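Local coordinates for Rbsd/fucu transport protein family protein (Streptococcus pneumoniae, PDB 4A34), which binds L-fucose and, as a fucose mutarotase of the RbsD/FucU family, probably speeds the interconversion of the sugar's alpha and beta anomers, at residues L14-E19 / A118-A123; V27-D30 / P34-S37; V48-L53 / L129-I134; F73-S78 / K84-Y89; T88-I93 / K101-L106. All blocks are in the same frame, centred on the assembly; numbering follows the deposited sequence.

Contact 1: L14-E19 / A118-A123; sequences LKTLME and AYAIVA
The carboxylate of E19 is held at both oxygens, and its tie across the contact is the shorter: Y119 OH donates a hydrogen bond of 2.6 Å to E19 OE2. The arrangement belongs to the alpha/beta fold of the RbsD/FucU family, in which helix 11-19 lies against the mixed sheet beside strand 120-124. On the far oxygen, K15 NZ forms a salt bridge of 2.7 Å with E19 OE1, reaching its syn lone pair from one helical turn earlier. The phenol meets OE2 from above the carboxylate plane. OE2 lies at the ring's edge, in its plane, although the carboxylate is turned 73° from the ring. For Y119, CG lies anti to the backbone N (chi1 -174°), which extends the ring from the residue before A120 across to the last turn of the helix. Two grips of different direction fix the rotation of the carboxylate, and the lysine would favour its negative charge. Away from this polar end the packing is lighter. T16 OG1 rests beside the ring edge, 3.9 Å from Y119 CE2, and T16 also packs on I43 of the adjoining strand. A neighbouring subunit also approaches, its R44 packing on E19 and its S37 on Y119. Next along the strand, the methyl A120 CB lies 4.0 Å from T16 OG1.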
# COMPACT_ATOMS: atom_id res chain seq x y z
N LEU I 14 -2.73 -10.05 21.28
CA LEU I 14 -3.87 -9.62 22.10
C LEU I 14 -4.96 -8.97 21.25
O LEU I 14 -6.13 -9.27 21.43
CB LEU I 14 -3.41 -8.68 23.23
CG LEU I 14 -4.33 -8.50 24.45
CD1 LEU I 14 -5.20 -9.70 24.76
CD2 LEU I 14 -3.49 -8.17 25.67
N LYS I 15 -4.56 -8.11 20.33
CA LYS I 15 -5.48 -7.53 19.36
C LYS I 15 -6.27 -8.64 18.66
O LYS I 15 -7.51 -8.60 18.61
CB LYS I 15 -4.73 -6.69 18.33
CG LYS I 15 -5.63 -5.96 17.35
CD LYS I 15 -4.81 -5.13 16.37
CE LYS I 15 -5.69 -4.45 15.33
NZ LYS I 15 -6.21 -5.37 14.29
N THR I 16 -5.56 -9.63 18.14
CA THR I 16 -6.21 -10.67 17.35
C THR I 16 -7.06 -11.61 18.21
O THR I 16 -8.14 -12.02 17.79
CB THR I 16 -5.24 -11.37 16.34
OG1 THR I 16 -5.50 -12.77 16.25
CG2 THR I 16 -3.84 -11.15 16.73
N LEU I 17 -6.62 -11.90 19.43
CA LEU I 17 -7.47 -12.60 20.39
C LEU I 17 -8.75 -11.81 20.64
O LEU I 17 -9.84 -12.38 20.77
CB LEU I 17 -6.74 -12.82 21.72
CG LEU I 17 -5.66 -13.89 21.81
CD1 LEU I 17 -5.15 -13.97 23.24
CD2 LEU I 17 -6.15 -15.26 21.36
N MET I 18 -8.61 -10.49 20.71
CA MET I 18 -9.73 -9.58 20.94
C MET I 18 -10.71 -9.52 19.77
O MET I 18 -11.92 -9.61 19.97
CB MET I 18 -9.20 -8.17 21.25
CG MET I 18 -8.65 -8.01 22.65
SD MET I 18 -10.03 -7.94 23.81
CE MET I 18 -10.31 -6.17 23.89
N GLU I 19 -10.18 -9.38 18.55
CA GLU I 19 -11.04 -9.24 17.37
C GLU I 19 -11.64 -10.56 16.90
O GLU I 19 -12.52 -10.58 16.04
CB GLU I 19 -10.32 -8.50 16.24
CG GLU I 19 -9.14 -9.22 15.67
CD GLU I 19 -8.19 -8.31 14.90
OE1 GLU I 19 -8.07 -7.11 15.23
OE2 GLU I 19 -7.54 -8.82 13.96
N ALA I 118 -7.93 -21.06 9.60
CA ALA I 118 -7.93 -20.45 10.92
C ALA I 118 -7.73 -18.95 10.79
O ALA I 118 -7.16 -18.49 9.79
CB ALA I 118 -6.87 -21.06 11.80
N TYR I 119 -8.20 -18.21 11.78
CA TYR I 119 -8.09 -16.76 11.76
C TYR I 119 -6.64 -16.33 11.84
O TYR I 119 -6.23 -15.40 11.17
CB TYR I 119 -8.90 -16.11 12.88
CG TYR I 119 -8.94 -14.61 12.80
CD1 TYR I 119 -9.60 -13.96 11.75
CD2 TYR I 119 -8.32 -13.83 13.76
CE1 TYR I 119 -9.64 -12.57 11.68
CE2 TYR I 119 -8.37 -12.44 13.70
CZ TYR I 119 -9.02 -11.82 12.65
OH TYR I 119 -9.06 -10.44 12.60
N ALA I 120 -5.85 -17.03 12.66
CA ALA I 120 -4.44 -16.71 12.79
C ALA I 120 -3.61 -17.90 13.23
O ALA I 120 -4.08 -18.80 13.96
CB ALA I 120 -4.24 -15.55 13.74
N ILE I 121 -2.37 -17.90 12.78
CA ILE I 121 -1.38 -18.82 13.29
C ILE I 121 -0.33 -17.99 14.02
O ILE I 121 0.16 -16.98 13.49
CB ILE I 121 -0.72 -19.64 12.16
CG1 ILE I 121 -1.80 -20.42 11.37
CG2 ILE I 121 0.38 -20.55 12.74
CD1 ILE I 121 -1.26 -21.32 10.28
N VAL I 122 -0.00 -18.41 15.23
CA VAL I 122 1.16 -17.87 15.94
C VAL I 122 2.33 -18.86 15.90
O VAL I 122 2.21 -20.00 16.35
CB VAL I 122 0.82 -17.42 17.40
CG1 VAL I 122 -0.20 -18.31 18.04
CG2 VAL I 122 2.06 -17.33 18.26
N ALA I 123 3.44 -18.43 15.32
CA ALA I 123 4.67 -19.19 15.32
C ALA I 123 5.37 -19.04 16.67
O ALA I 123 5.71 -17.94 17.09
CB ALA I 123 5.58 -18.74 14.19

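Contact 2: V27-D30 / P34-S37; sequences VLAD and PSAS. With FUL (beta-L-fucopyranose), chain B.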
# COMPACT_ATOMS: atom_id res chain seq x y z
N VAL I 27 -4.23 -21.08 15.68
CA VAL I 27 -3.26 -22.15 15.73
C VAL I 27 -2.02 -21.73 16.49
O VAL I 27 -1.41 -20.70 16.19
CB VAL I 27 -2.84 -22.62 14.31
CG1 VAL I 27 -1.89 -23.79 14.40
CG2 VAL I 27 -4.07 -23.01 13.49
N LEU I 28 -1.66 -22.52 17.49
CA LEU I 28 -0.41 -22.31 18.20
C LEU I 28 0.58 -23.24 17.54
O LEU I 28 0.59 -24.45 17.79
CB LEU I 28 -0.58 -22.58 19.70
CG LEU I 28 -1.77 -21.90 20.40
CD1 LEU I 28 -1.89 -22.29 21.88
CD2 LEU I 28 -1.73 -20.38 20.28
N ALA I 29 1.41 -22.69 16.66
CA ALA I 29 2.30 -23.49 15.84
C ALA I 29 3.67 -23.66 16.49
O ALA I 29 4.20 -22.71 17.08
CB ALA I 29 2.44 -22.89 14.47
N ASP I 30 4.25 -24.85 16.37
CA ASP I 30 5.58 -25.09 16.91
C ASP I 30 6.67 -24.67 15.93
O ASP I 30 6.39 -24.41 14.76
CB ASP I 30 5.75 -26.54 17.40
CG ASP I 30 5.75 -27.58 16.27
OD1 ASP I 30 6.29 -27.33 15.16
OD2 ASP I 30 5.23 -28.69 16.52
N PRO I 34 4.97 -25.15 9.34
CA PRO I 34 4.95 -24.20 8.22
C PRO I 34 4.03 -22.99 8.46
O PRO I 34 3.14 -22.71 7.65
CB PRO I 34 4.44 -25.04 7.05
CG PRO I 34 3.67 -26.14 7.68
CD PRO I 34 4.36 -26.45 8.96
N SER I 35 4.27 -22.26 9.55
CA SER I 35 3.37 -21.20 9.99
C SER I 35 3.19 -20.14 8.92
O SER I 35 2.07 -19.80 8.56
CB SER I 35 3.89 -20.54 11.27
OG SER I 35 4.61 -21.47 12.05
N ALA I 36 4.31 -19.65 8.40
CA ALA I 36 4.30 -18.52 7.48
C ALA I 36 3.59 -18.84 6.17
O ALA I 36 2.85 -18.00 5.64
CB ALA I 36 5.71 -18.02 7.23
N SER I 37 3.77 -20.05 5.66
CA SER I 37 3.12 -20.43 4.41
C SER I 37 1.63 -20.79 4.53
O SER I 37 0.88 -20.63 3.58
CB SER I 37 3.92 -21.52 3.68
OG SER I 37 3.80 -22.77 4.33
C1 FUL B . 5.41 -30.73 11.23
C2 FUL B . 5.77 -30.03 12.55
O2 FUL B . 4.85 -29.03 12.89
C3 FUL B . 5.77 -31.10 13.64
O3 FUL B . 6.16 -30.56 14.88
C4 FUL B . 6.70 -32.23 13.27
O4 FUL B . 8.00 -31.71 13.16
C5 FUL B . 6.28 -32.79 11.92
C6 FUL B . 7.12 -34.00 11.53
O5 FUL B . 6.36 -31.74 10.96
O1 FUL B . 5.37 -29.82 10.15
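D30 grips two neighbouring hydroxyls of the bound L-fucose while S35, across the loop that follows, packs against the strand end carrying it. FUL O3 donates to D30 OD2 at 2.7 Å, and FUL O2 donates to D30 OD1 in a longer bond of 3.2 Å, so the carboxylate spans the pair with one oxygen for each. P34 adds only a carbon to the sugar's surroundings: its CD is 3.7 Å from FUL O1. The aspartate stands just past the end of strand 25-29, its CG between the backbone N and the carbonyl carbon (chi1 68°), a rotamer that turns the carboxylate to O2 and O3 of the sugar. Each oxygen has a second donor from the protein backbone, A131 N for OD2 and, weakly, N32 N for OD1. D30 N is itself bonded to N132 OD1, which ties the backbone behind the carboxylate. Further out, the protein contact proper is small: A29 CB lies 3.5 Å from S35 OG, in the first turn of helix 35-38, whose N-cap is P34. S35 OG makes a weak bond back to Y33 O. H22 of a neighbouring subunit also binds the sugar, so the pocket is shared between chains. D30 OD1 is 5.3 Å from the anomeric carbon FUL C1, whose configuration a mutarotase changes; this is consistent with a role for the aspartate in recognising the O2 and O3 hydroxyls.

Contact 3: V48-L53 / L129-I134; sequences VNIPEL and LYANII. With FUL (beta-L-fucopyranose), chain B.
I50, in the first turn of helix 50-60, makes the apolar part of this contact with A131 and I133. Its two branches divide the work. The delta methyl ends over the backbone of the sugar-binding loop, with I50 CD1 3.4 Å from A131 O, which is also bonded to Y89 OH, and 4.5 Å from A131 CB. The gamma methyl, I50 CG2, meets I133 CD1 at 3.9 Å as the two isoleucines slide past each other in opposite directions. No hydrogen bond joins the two segments; those to L-fucose come from 129-134. Y130 N donates to FUL O3 over 2.9 Å, and N132 ND2 donates to FUL O2 over 3.0 Å; both bonds are moderately bent, with N-H...O angles of 152°. Sugar-aromatic packing adds to these bonds. FUL C4 sits 4.1 Å above the centre of the Y130 ring, and the methyl FUL C6 comes within 3.6 Å of Y130 CZ. The hydroxyl of Y130 is bonded to D80, while Y66 of a neighbouring subunit packs on the same tyrosine. I50 itself packs among L28 of strand 25-29, Y89 of helix 85-93 and the loop that leads into strand 133-136.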
# COMPACT_ATOMS: atom_id res chain seq x y z
N VAL I 48 8.66 -17.76 22.53
CA VAL I 48 7.73 -18.35 23.49
C VAL I 48 7.47 -19.85 23.25
O VAL I 48 7.36 -20.32 22.11
CB VAL I 48 6.39 -17.60 23.50
CG1 VAL I 48 5.60 -17.91 24.78
CG2 VAL I 48 6.61 -16.08 23.37
N ASN I 49 7.40 -20.60 24.36
CA ASN I 49 7.04 -22.01 24.35
C ASN I 49 5.53 -22.11 24.51
O ASN I 49 4.90 -21.23 25.11
CB ASN I 49 7.77 -22.76 25.49
CG ASN I 49 9.27 -22.93 25.22
OD1 ASN I 49 9.70 -23.12 24.08
ND2 ASN I 49 10.08 -22.87 26.28
N ILE I 50 4.94 -23.18 23.97
CA ILE I 50 3.48 -23.28 23.83
C ILE I 50 2.69 -23.49 25.13
O ILE I 50 1.65 -22.84 25.29
CB ILE I 50 3.06 -24.29 22.73
CG1 ILE I 50 3.60 -23.82 21.37
CG2 ILE I 50 1.53 -24.47 22.70
CD1 ILE I 50 3.43 -24.79 20.20
N PRO I 51 3.15 -24.37 26.06
CA PRO I 51 2.41 -24.51 27.33
C PRO I 51 2.22 -23.19 28.08
O PRO I 51 1.14 -22.94 28.60
CB PRO I 51 3.25 -25.50 28.16
CG PRO I 51 4.49 -25.78 27.37
CD PRO I 51 4.23 -25.37 25.95
N GLU I 52 3.27 -22.37 28.11
CA GLU I 52 3.18 -21.01 28.67
C GLU I 52 2.09 -20.20 27.96
O GLU I 52 1.21 -19.62 28.60
CB GLU I 52 4.52 -20.28 28.58
CG GLU I 52 5.62 -20.79 29.50
CD GLU I 52 6.58 -21.75 28.80
OE1 GLU I 52 6.16 -22.88 28.45
OE2 GLU I 52 7.76 -21.36 28.61
N LEU I 53 2.15 -20.19 26.63
CA LEU I 53 1.18 -19.45 25.83
C LEU I 53 -0.25 -20.00 25.94
O LEU I 53 -1.21 -19.23 25.90
CB LEU I 53 1.64 -19.41 24.36
CG LEU I 53 0.98 -18.37 23.45
CD1 LEU I 53 1.15 -16.99 24.02
CD2 LEU I 53 1.57 -18.44 22.05
N LEU I 129 8.27 -31.82 19.18
CA LEU I 129 7.59 -32.26 17.96
C LEU I 129 6.10 -32.49 18.15
O LEU I 129 5.65 -32.83 19.24
CB LEU I 129 8.23 -33.53 17.39
CG LEU I 129 9.69 -33.57 16.94
CD1 LEU I 129 10.12 -32.26 16.27
CD2 LEU I 129 10.62 -33.91 18.11
N TYR I 130 5.34 -32.30 17.06
CA TYR I 130 3.90 -32.56 17.03
C TYR I 130 3.20 -31.83 18.18
O TYR I 130 2.39 -32.41 18.91
CB TYR I 130 3.62 -34.07 17.05
CG TYR I 130 4.13 -34.80 15.82
CD1 TYR I 130 3.35 -34.87 14.67
CD2 TYR I 130 5.38 -35.42 15.81
CE1 TYR I 130 3.79 -35.54 13.54
CE2 TYR I 130 5.84 -36.10 14.68
CZ TYR I 130 5.03 -36.15 13.54
OH TYR I 130 5.45 -36.82 12.41
N ALA I 131 3.53 -30.54 18.31
CA ALA I 131 3.20 -29.74 19.50
C ALA I 131 2.18 -28.66 19.18
O ALA I 131 1.88 -27.80 20.01
CB ALA I 131 4.46 -29.12 20.09
N ASN I 132 1.66 -28.73 17.96
CA ASN I 132 0.76 -27.74 17.43
C ASN I 132 -0.63 -27.93 18.01
O ASN I 132 -1.06 -29.05 18.23
CB ASN I 132 0.73 -27.87 15.91
CG ASN I 132 2.11 -27.75 15.29
OD1 ASN I 132 2.64 -26.65 15.17
ND2 ASN I 132 2.69 -28.88 14.90
N ILE I 133 -1.35 -26.83 18.27
CA ILE I 133 -2.70 -26.91 18.81
C ILE I 133 -3.60 -26.01 17.99
O ILE I 133 -3.14 -24.99 17.50
CB ILE I 133 -2.78 -26.46 20.30
CG1 ILE I 133 -1.67 -27.09 21.15
CG2 ILE I 133 -4.13 -26.79 20.91
CD1 ILE I 133 -1.68 -26.62 22.59
N ILE I 134 -4.87 -26.38 17.83
CA ILE I 134 -5.87 -25.44 17.30
C ILE I 134 -6.96 -25.24 18.33
O ILE I 134 -7.53 -26.21 18.83
CB ILE I 134 -6.52 -25.89 15.97
CG1 ILE I 134 -5.46 -26.26 14.94
CG2 ILE I 134 -7.44 -24.79 15.44
CD1 ILE I 134 -6.02 -26.85 13.69
C1 FUL B . 5.41 -30.73 11.23
C2 FUL B . 5.77 -30.03 12.55
O2 FUL B . 4.85 -29.03 12.89
C3 FUL B . 5.77 -31.10 13.64
O3 FUL B . 6.16 -30.56 14.88
C4 FUL B . 6.70 -32.23 13.27
O4 FUL B . 8.00 -31.71 13.16
C5 FUL B . 6.28 -32.79 11.92
C6 FUL B . 7.12 -34.00 11.53
O5 FUL B . 6.36 -31.74 10.96
O1 FUL B . 5.37 -29.82 10.15

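Contact 4: F73-S78 / K84-Y89; sequences FMNVVS and KIWGTY
F73 lies across two aromatic residues of helix 85-93, W86 and Y89, which meet it from the same side, and these three side chains form the dense half of the contact. F73 CD2 lies 3.9 Å above the indole plane, offset to the rim, with the phenyl and five-membered rings inclined at 31°; the pair is oblique, the two side chains sliding past each other. Farther along the ring, F73 CZ touches Y89 CB at 3.8 Å, and Y89 CD2 lies over a face of the phenyl ring. The indole runs back along the strand, its CG anti to the carbonyl carbon (chi1 -76°), until W86 CZ2 comes 3.2 Å from M74 O, which lies in the indole plane at its edge. Both polar groups of the helix side chains are bonded to the sugar-binding loop 129-132: W86 NE1 to Y130 O and Y89 OH to A131 O. The fit slackens beyond the strand. N75 OD1 is 4.2 Å from W86 CH2 and is turned back to its own chain, where it takes a weak hydrogen bond from V76 N. Past V76 the chain runs out to exposed residues, as does K84, on the other segment. M74 lies on the sheet's other flank, its side chain about 4 Å from bound L-fucose between nearest atoms. An aromatic cluster thus joins strand and helix in the first half of a beta-alpha-beta unit, beside the sugar pocket.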
# COMPACT_ATOMS: atom_id res chain seq x y z
N PHE I 73 -5.04 -31.68 18.09
CA PHE I 73 -3.60 -31.87 18.03
C PHE I 73 -3.25 -32.48 16.67
O PHE I 73 -4.15 -32.83 15.91
CB PHE I 73 -3.07 -32.74 19.17
CG PHE I 73 -3.34 -32.18 20.55
CD1 PHE I 73 -3.58 -30.83 20.76
CD2 PHE I 73 -3.32 -33.03 21.66
CE1 PHE I 73 -3.82 -30.33 22.04
CE2 PHE I 73 -3.56 -32.53 22.94
CZ PHE I 73 -3.82 -31.19 23.13
N MET I 74 -1.97 -32.56 16.36
CA MET I 74 -1.53 -33.17 15.12
C MET I 74 -1.01 -34.56 15.43
O MET I 74 -0.01 -34.71 16.13
CB MET I 74 -0.43 -32.34 14.45
CG MET I 74 0.19 -32.99 13.21
SD MET I 74 1.60 -32.09 12.53
CE MET I 74 0.76 -30.74 11.70
N ASN I 75 -1.68 -35.58 14.89
CA ASN I 75 -1.30 -36.97 15.15
C ASN I 75 0.07 -37.34 14.57
O ASN I 75 0.50 -36.76 13.57
CB ASN I 75 -2.37 -37.94 14.67
CG ASN I 75 -2.52 -39.15 15.58
OD1 ASN I 75 -1.56 -39.55 16.26
ND2 ASN I 75 -3.71 -39.73 15.62
N VAL I 76 0.73 -38.30 15.20
CA VAL I 76 2.04 -38.78 14.75
C VAL I 76 1.95 -39.80 13.60
O VAL I 76 0.96 -40.49 13.45
CB VAL I 76 2.85 -39.41 15.93
CG1 VAL I 76 3.11 -38.37 17.03
CG2 VAL I 76 2.13 -40.63 16.51
N VAL I 77 3.00 -39.85 12.78
CA VAL I 77 3.19 -40.93 11.82
C VAL I 77 4.15 -41.92 12.47
O VAL I 77 5.13 -41.51 13.09
CB VAL I 77 3.79 -40.39 10.50
CG1 VAL I 77 4.52 -41.49 9.74
CG2 VAL I 77 2.70 -39.79 9.62
N SER I 78 3.87 -43.22 12.37
CA SER I 78 4.79 -44.22 12.91
C SER I 78 6.04 -44.38 12.01
O SER I 78 5.93 -44.34 10.78
CB SER I 78 4.07 -45.57 13.14
OG SER I 78 3.24 -45.92 12.05
N LYS I 84 5.70 -36.01 24.77
CA LYS I 84 5.41 -35.88 26.20
C LYS I 84 4.56 -34.63 26.47
O LYS I 84 3.71 -34.61 27.37
CB LYS I 84 6.71 -35.84 27.00
N ILE I 85 4.79 -33.60 25.65
CA ILE I 85 4.08 -32.33 25.77
C ILE I 85 2.54 -32.45 25.75
O ILE I 85 1.84 -31.57 26.26
CB ILE I 85 4.60 -31.28 24.71
CG1 ILE I 85 4.29 -29.85 25.17
CG2 ILE I 85 4.08 -31.60 23.29
CD1 ILE I 85 5.24 -28.78 24.62
N TRP I 86 2.01 -33.54 25.18
CA TRP I 86 0.56 -33.75 25.14
C TRP I 86 -0.03 -33.91 26.53
O TRP I 86 -1.12 -33.42 26.81
CB TRP I 86 0.18 -34.94 24.24
CG TRP I 86 0.27 -34.66 22.75
CD1 TRP I 86 0.72 -33.52 22.15
CD2 TRP I 86 -0.06 -35.57 21.68
NE1 TRP I 86 0.67 -33.65 20.78
CE2 TRP I 86 0.19 -34.90 20.47
CE3 TRP I 86 -0.57 -36.88 21.64
CZ2 TRP I 86 -0.03 -35.49 19.22
CZ3 TRP I 86 -0.79 -37.47 20.39
CH2 TRP I 86 -0.52 -36.77 19.20
N GLY I 87 0.70 -34.58 27.42
CA GLY I 87 0.34 -34.65 28.83
C GLY I 87 0.28 -33.27 29.45
O GLY I 87 -0.72 -32.89 30.08
N THR I 88 1.36 -32.51 29.25
CA THR I 88 1.46 -31.12 29.67
C THR I 88 0.26 -30.29 29.21
O THR I 88 -0.33 -29.54 30.00
CB THR I 88 2.76 -30.48 29.13
OG1 THR I 88 3.81 -31.45 29.14
CG2 THR I 88 3.15 -29.28 29.97
N TYR I 89 -0.11 -30.46 27.93
CA TYR I 89 -1.29 -29.80 27.37
C TYR I 89 -2.57 -30.26 28.04
O TYR I 89 -3.43 -29.44 28.37
CB TYR I 89 -1.42 -30.05 25.86
CG TYR I 89 -0.37 -29.42 24.98
CD1 TYR I 89 0.37 -28.32 25.41
CD2 TYR I 89 -0.11 -29.93 23.72
CE1 TYR I 89 1.34 -27.75 24.59
CE2 TYR I 89 0.85 -29.37 22.90
CZ TYR I 89 1.57 -28.28 23.34
OH TYR I 89 2.51 -27.74 22.52

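Contact 5: T88-I93 / K101-L106; sequences TYRQMI and KTITYL
A bend at chi3 (-75°), after an extended chi2, turns the guanidinium of R90 to the hydroxyl of Y105, while I93 and I103 each set CG1 anti to the carbonyl carbon and so direct their delta methyls at one another. The apolar part is the simpler. I93 CD1 and I103 CD1 meet at 3.8 Å, the side chains crossing obliquely, and both residues are buried. I103 CD1 also receives the aliphatic part of the arginine, R90 CG being 4.0 Å away, with the two side chains at about a right angle; the methyl is therefore shared by residues one helical turn apart. At the more open margin R90 NH1 comes to 2.9 Å from Y105 OH. The hydroxyl lies at the edge of the guanidinium, in its plane, and NH1 in turn lies near the plane of the phenol, though the two planes are 53° apart. Neither group stacks on the other, and the approach is one of edges. The methylenes of R90 thus line the hydrophobic patch while its charged end stays at the more open margin. The helix and strand axes pass 12.1 Å apart and run roughly antiparallel, their directions 148° apart. Helix 85-93 here meets the strand that follows it in the beta-alpha-beta unit: I93 and I103 both reach I71 of strand 71-74, Y105 meets the ring of W86, and strand 103-106 forms the outermost strand of the chain's own sheet on this side.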
# COMPACT_ATOMS: atom_id res chain seq x y z
N THR I 88 1.36 -32.51 29.25
CA THR I 88 1.46 -31.12 29.67
C THR I 88 0.26 -30.29 29.21
O THR I 88 -0.33 -29.54 30.00
CB THR I 88 2.76 -30.48 29.13
OG1 THR I 88 3.81 -31.45 29.14
CG2 THR I 88 3.15 -29.28 29.97
N TYR I 89 -0.11 -30.46 27.93
CA TYR I 89 -1.29 -29.80 27.37
C TYR I 89 -2.57 -30.26 28.04
O TYR I 89 -3.43 -29.44 28.37
CB TYR I 89 -1.42 -30.05 25.86
CG TYR I 89 -0.37 -29.42 24.98
CD1 TYR I 89 0.37 -28.32 25.41
CD2 TYR I 89 -0.11 -29.93 23.72
CE1 TYR I 89 1.34 -27.75 24.59
CE2 TYR I 89 0.85 -29.37 22.90
CZ TYR I 89 1.57 -28.28 23.34
OH TYR I 89 2.51 -27.74 22.52
N ARG I 90 -2.69 -31.57 28.22
CA ARG I 90 -3.88 -32.17 28.82
C ARG I 90 -4.08 -31.70 30.26
O ARG I 90 -5.19 -31.31 30.64
CB ARG I 90 -3.88 -33.70 28.70
CG ARG I 90 -4.38 -34.19 27.35
CD ARG I 90 -4.60 -35.69 27.31
NE ARG I 90 -3.34 -36.42 27.24
CZ ARG I 90 -2.84 -36.96 26.13
NH1 ARG I 90 -3.52 -36.88 24.98
NH2 ARG I 90 -1.67 -37.59 26.18
N GLN I 91 -2.99 -31.69 31.04
CA GLN I 91 -2.94 -31.10 32.38
C GLN I 91 -3.45 -29.65 32.40
O GLN I 91 -4.22 -29.26 33.29
CB GLN I 91 -1.51 -31.08 32.91
CG GLN I 91 -0.90 -32.42 33.24
CD GLN I 91 0.53 -32.28 33.73
OE1 GLN I 91 1.24 -31.32 33.39
NE2 GLN I 91 0.97 -33.23 34.55
N MET I 92 -2.98 -28.87 31.43
CA MET I 92 -3.29 -27.46 31.31
C MET I 92 -4.77 -27.27 30.99
O MET I 92 -5.46 -26.53 31.68
CB MET I 92 -2.42 -26.88 30.18
CG MET I 92 -2.13 -25.39 30.26
SD MET I 92 -0.43 -25.05 30.75
CE MET I 92 -0.59 -24.92 32.53
N ILE I 93 -5.25 -27.97 29.96
CA ILE I 93 -6.61 -27.81 29.45
C ILE I 93 -7.67 -28.13 30.50
O ILE I 93 -8.58 -27.33 30.71
CB ILE I 93 -6.84 -28.65 28.17
CG1 ILE I 93 -6.10 -28.01 26.99
CG2 ILE I 93 -8.33 -28.79 27.86
CD1 ILE I 93 -5.90 -28.93 25.79
N LYS I 101 -12.51 -34.55 26.53
CA LYS I 101 -13.27 -35.19 25.46
C LYS I 101 -13.34 -34.33 24.19
O LYS I 101 -13.61 -34.85 23.10
CB LYS I 101 -14.69 -35.54 25.95
N THR I 102 -13.10 -33.02 24.33
CA THR I 102 -13.14 -32.10 23.20
C THR I 102 -11.89 -32.17 22.32
O THR I 102 -11.91 -31.69 21.18
CB THR I 102 -13.39 -30.63 23.65
OG1 THR I 102 -13.95 -29.88 22.56
CG2 THR I 102 -12.11 -29.97 24.11
N ILE I 103 -10.80 -32.74 22.84
CA ILE I 103 -9.57 -32.91 22.06
C ILE I 103 -9.74 -33.99 21.01
O ILE I 103 -10.15 -35.11 21.33
CB ILE I 103 -8.35 -33.25 22.95
CG1 ILE I 103 -8.04 -32.10 23.92
CG2 ILE I 103 -7.11 -33.57 22.08
CD1 ILE I 103 -7.00 -32.43 24.96
N THR I 104 -9.45 -33.65 19.75
CA THR I 104 -9.38 -34.64 18.68
C THR I 104 -8.02 -34.51 17.98
O THR I 104 -7.24 -33.63 18.31
CB THR I 104 -10.56 -34.54 17.67
OG1 THR I 104 -10.53 -33.28 16.99
CG2 THR I 104 -11.92 -34.71 18.38
N TYR I 105 -7.75 -35.41 17.04
CA TYR I 105 -6.41 -35.51 16.45
C TYR I 105 -6.50 -35.59 14.93
O TYR I 105 -7.30 -36.35 14.38
CB TYR I 105 -5.67 -36.72 17.02
CG TYR I 105 -5.57 -36.72 18.53
CD1 TYR I 105 -6.62 -37.18 19.32
CD2 TYR I 105 -4.43 -36.23 19.18
CE1 TYR I 105 -6.55 -37.16 20.72
CE2 TYR I 105 -4.34 -36.22 20.57
CZ TYR I 105 -5.40 -36.68 21.34
OH TYR I 105 -5.33 -36.67 22.72
N LEU I 106 -5.68 -34.79 14.25
CA LEU I 106 -5.76 -34.71 12.80
C LEU I 106 -4.49 -35.23 12.15
O LEU I 106 -3.40 -35.07 12.69
CB LEU I 106 -6.01 -33.26 12.36
CG LEU I 106 -7.16 -32.43 12.94
CD1 LEU I 106 -7.23 -31.07 12.27
CD2 LEU I 106 -8.49 -33.12 12.80

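Overall arrangement
All five contacts border one mixed sheet, ordered 42-45, 120-124, 25-29, 133-136, 71-74, 103-106. Contact 1 lies on one half, and contacts 4 and 5, sharing helix 85-93 and the beta-alpha-beta unit 71-106, on the other; the centres of contacts 1 and 4 are about 23 Å apart. Contacts 2 and 3 stand between them, their centres about 10 Å apart, on the adjacent strands 25-29 and 133-136. Along the chain contact 2 closes before contact 3 opens, and contacts 4 and 5 fall within the span of contact 3. D30 and loop 129-132, distant in sequence, converge on one L-fucose, in a pocket that a neighbouring subunit completes.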